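Side-chain contact in Two-component system sensor histidine kinase (Bacteroides thetaiotaomicron, PDB 3OTT), which probably senses saccharides through this extracellular part, a pair of beta-propellers and a beta-sandwich, and relays the signal by histidine phosphorylation that regulates transcription: residues I388-G392 with S393-Y397. Sequence-based numbering, arbitrary orientation.
Sequences IATDG and SINRY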
ATOM      1  N   ILE B 388      13.476 -17.038 -18.346  1.00 17.53           N
ATOM      2  CA  ILE B 388      13.071 -15.653 -18.568  1.00 17.84           C
ATOM      3  C   ILE B 388      14.204 -14.921 -19.300  1.00 18.33           C
ATOM      4  O   ILE B 388      15.409 -15.220 -19.062  1.00 17.87           O
ATOM      5  CB  ILE B 388      12.612 -14.922 -17.266  1.00 18.02           C
ATOM      6  CG1 ILE B 388      13.718 -14.982 -16.235  1.00 18.80           C
ATOM      7  CG2 ILE B 388      11.274 -15.571 -16.621  1.00 19.03           C
ATOM      8  CD1 ILE B 388      13.579 -13.867 -15.162  1.00 21.58           C
ATOM      9  N   ALA B 389      13.830 -14.011 -20.199  1.00 16.00           N
ATOM     10  CA  ALA B 389      14.824 -13.186 -20.828  1.00 16.68           C
ATOM     11  C   ALA B 389      14.677 -11.812 -20.218  1.00 17.04           C
ATOM     12  O   ALA B 389      13.525 -11.304 -20.046  1.00 16.29           O
ATOM     13  CB  ALA B 389      14.620 -13.141 -22.389  1.00 16.38           C
ATOM     14  N   THR B 390      15.827 -11.217 -19.881  1.00 17.02           N
ATOM     15  CA  THR B 390      15.865  -9.908 -19.230  1.00 16.72           C
ATOM     16  C   THR B 390      17.042  -9.058 -19.727  1.00 17.87           C
ATOM     17  O   THR B 390      17.885  -9.573 -20.485  1.00 18.08           O
ATOM     18  CB  THR B 390      16.016 -10.014 -17.666  1.00 17.90           C
ATOM     19  OG1 THR B 390      17.381 -10.219 -17.318  1.00 16.07           O
ATOM     20  CG2 THR B 390      15.098 -11.067 -17.007  1.00 16.21           C
ATOM     21  N   ASP B 391      17.136  -7.792 -19.263  1.00 17.36           N
ATOM     22  CA  ASP B 391      18.250  -6.902 -19.599  1.00 18.28           C
ATOM     23  C   ASP B 391      19.449  -7.188 -18.728  1.00 19.26           C
ATOM     24  O   ASP B 391      20.469  -6.504 -18.858  1.00 19.29           O
ATOM     25  CB  ASP B 391      17.878  -5.381 -19.482  1.00 19.30           C
ATOM     26  CG  ASP B 391      17.109  -4.852 -20.704  1.00 20.66           C
ATOM     27  OD1 ASP B 391      16.905  -5.625 -21.685  1.00 24.48           O
ATOM     28  OD2 ASP B 391      16.646  -3.690 -20.668  1.00 25.96           O
ATOM     29  N   GLY B 392      19.329  -8.211 -17.868  1.00 19.87           N
ATOM     30  CA  GLY B 392      20.441  -8.820 -17.143  1.00 19.18           C
ATOM     31  C   GLY B 392      20.590 -10.318 -17.516  1.00 20.51           C
ATOM     32  O   GLY B 392      20.691 -11.187 -16.632  1.00 19.74           O
ATOM     33  N   SER B 393      20.608 -10.599 -18.819  1.00 18.96           N
ATOM     34  CA  SER B 393      20.822 -11.931 -19.389  1.00 19.54           C
ATOM     35  C   SER B 393      19.637 -12.871 -19.086  1.00 20.54           C
ATOM     36  O   SER B 393      18.561 -12.400 -18.708  1.00 20.62           O
ATOM     37  CB  SER B 393      22.194 -12.521 -18.970  1.00 20.44           C
ATOM     38  OG  SER B 393      22.488 -13.743 -19.673  1.00 19.51           O
ATOM     39  N   ILE B 394      19.828 -14.180 -19.290  1.00 19.95           N
ATOM     40  CA  ILE B 394      18.784 -15.148 -19.150  1.00 20.00           C
ATOM     41  C   ILE B 394      18.842 -15.845 -17.792  1.00 20.28           C
ATOM     42  O   ILE B 394      19.898 -16.026 -17.215  1.00 21.26           O
ATOM     43  CB  ILE B 394      18.819 -16.179 -20.294  1.00 20.92           C
ATOM     44  CG1 ILE B 394      20.159 -16.924 -20.386  1.00 22.00           C
ATOM     45  CG2 ILE B 394      18.628 -15.486 -21.592  1.00 20.71           C
ATOM     46  CD1 ILE B 394      20.002 -18.314 -21.081  1.00 27.63           C
ATOM     47  N   ASN B 395      17.688 -16.211 -17.272  1.00 20.19           N
ATOM     48  CA  ASN B 395      17.639 -16.957 -16.029  1.00 19.80           C
ATOM     49  C   ASN B 395      16.728 -18.172 -16.147  1.00 19.48           C
ATOM     50  O   ASN B 395      15.773 -18.165 -16.934  1.00 18.78           O
ATOM     51  CB  ASN B 395      17.085 -16.075 -14.934  1.00 20.01           C
ATOM     52  CG  ASN B 395      17.969 -14.880 -14.615  1.00 20.02           C
ATOM     53  OD1 ASN B 395      18.775 -14.952 -13.727  1.00 23.85           O
ATOM     54  ND2 ASN B 395      17.764 -13.766 -15.303  1.00 23.44           N
ATOM     55  N   ARG B 396      17.009 -19.191 -15.321  1.00 18.19           N
ATOM     56  CA  ARG B 396      16.190 -20.367 -15.223  1.00 17.34           C
ATOM     57  C   ARG B 396      15.607 -20.465 -13.808  1.00 17.27           C
ATOM     58  O   ARG B 396      16.337 -20.281 -12.844  1.00 17.02           O
ATOM     59  CB  ARG B 396      17.051 -21.607 -15.504  1.00 18.25           C
ATOM     60  CG  ARG B 396      16.340 -22.961 -15.261  1.00 18.30           C
ATOM     61  CD  ARG B 396      17.155 -24.213 -15.747  1.00 19.42           C
ATOM     62  NE  ARG B 396      18.301 -24.490 -14.882  1.00 24.83           N
ATOM     63  CZ  ARG B 396      18.209 -24.999 -13.643  1.00 27.36           C
ATOM     64  NH1 ARG B 396      17.033 -25.309 -13.123  1.00 26.52           N
ATOM     65  NH2 ARG B 396      19.294 -25.185 -12.918  1.00 27.89           N
ATOM     66  N   TYR B 397      14.325 -20.788 -13.677  1.00 15.77           N
ATOM     67  CA  TYR B 397      13.752 -20.925 -12.336  1.00 17.22           C
ATOM     68  C   TYR B 397      14.039 -22.272 -11.723  1.00 19.31           C
ATOM     69  O   TYR B 397      13.912 -23.279 -12.395  1.00 19.48           O
ATOM     70  CB  TYR B 397      12.251 -20.777 -12.350  1.00 15.63           C
ATOM     71  CG  TYR B 397      11.609 -20.470 -11.005  1.00 17.65           C
ATOM     72  CD1 TYR B 397      12.011 -19.338 -10.230  1.00 14.97           C
ATOM     73  CD2 TYR B 397      10.547 -21.260 -10.527  1.00 15.31           C
ATOM     74  CE1 TYR B 397      11.381 -19.034  -9.053  1.00 14.63           C
ATOM     75  CE2 TYR B 397       9.916 -20.962  -9.352  1.00 14.61           C
ATOM     76  CZ  TYR B 397      10.331 -19.857  -8.601  1.00 17.55           C
ATOM     77  OH  TYR B 397       9.686 -19.567  -7.404  1.00 14.77           O
TER
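With chi1 at 82°, Thr390 sets OG1 between its own backbone N and carbonyl carbon, where the hydroxyl faces Ser393 across the turn; Asn395, whose CG lies anti to the carbonyl carbon (chi1 -64°), carries its amide along the same face of the sheet, toward the turn. Thr390 OG1 gives its proton to Ser393 O at 2.8 Å, the donor standing 16° from the carbonyl plane. Thr390 OG1 also accepts from Gly392 N at 2.9 Å, closing an ST turn, while the bond from Thr390 N to Ser393 O is weak. One hydroxyl thus ties the turn to the start of the returning strand. A valine in place of Thr390 would probably leave Gly392 N without this acceptor and set the turn free to shift against Ser393. The example is a tight antiparallel beta hairpin, the two middle strands of a propeller blade whose first hairpin strand falls in a two-component regulator propeller repeat. Beyond the turn, Ile388 and Asn395 form a hydrogen-bonded pair: Ile388 N reaches Asn395 O at 2.9 Å, and Asn395 N returns to Ile388 O at 3.1 Å. On that face Ile388 CG1 rests against Asn395 CB at 3.8 Å, with CD1 reaching on toward the amide. ND2 of that amide is hydrogen-bonded to Ser371 OG, which also binds Gly392 O, so a neighbouring loop joins turn and strand. Between the two backbones, Ile394 CA makes a CH...O contact with Ile388 O at 3.4 Å; the Ile394 side chain, on the face of Ala389, meets Ile409 of the next strand.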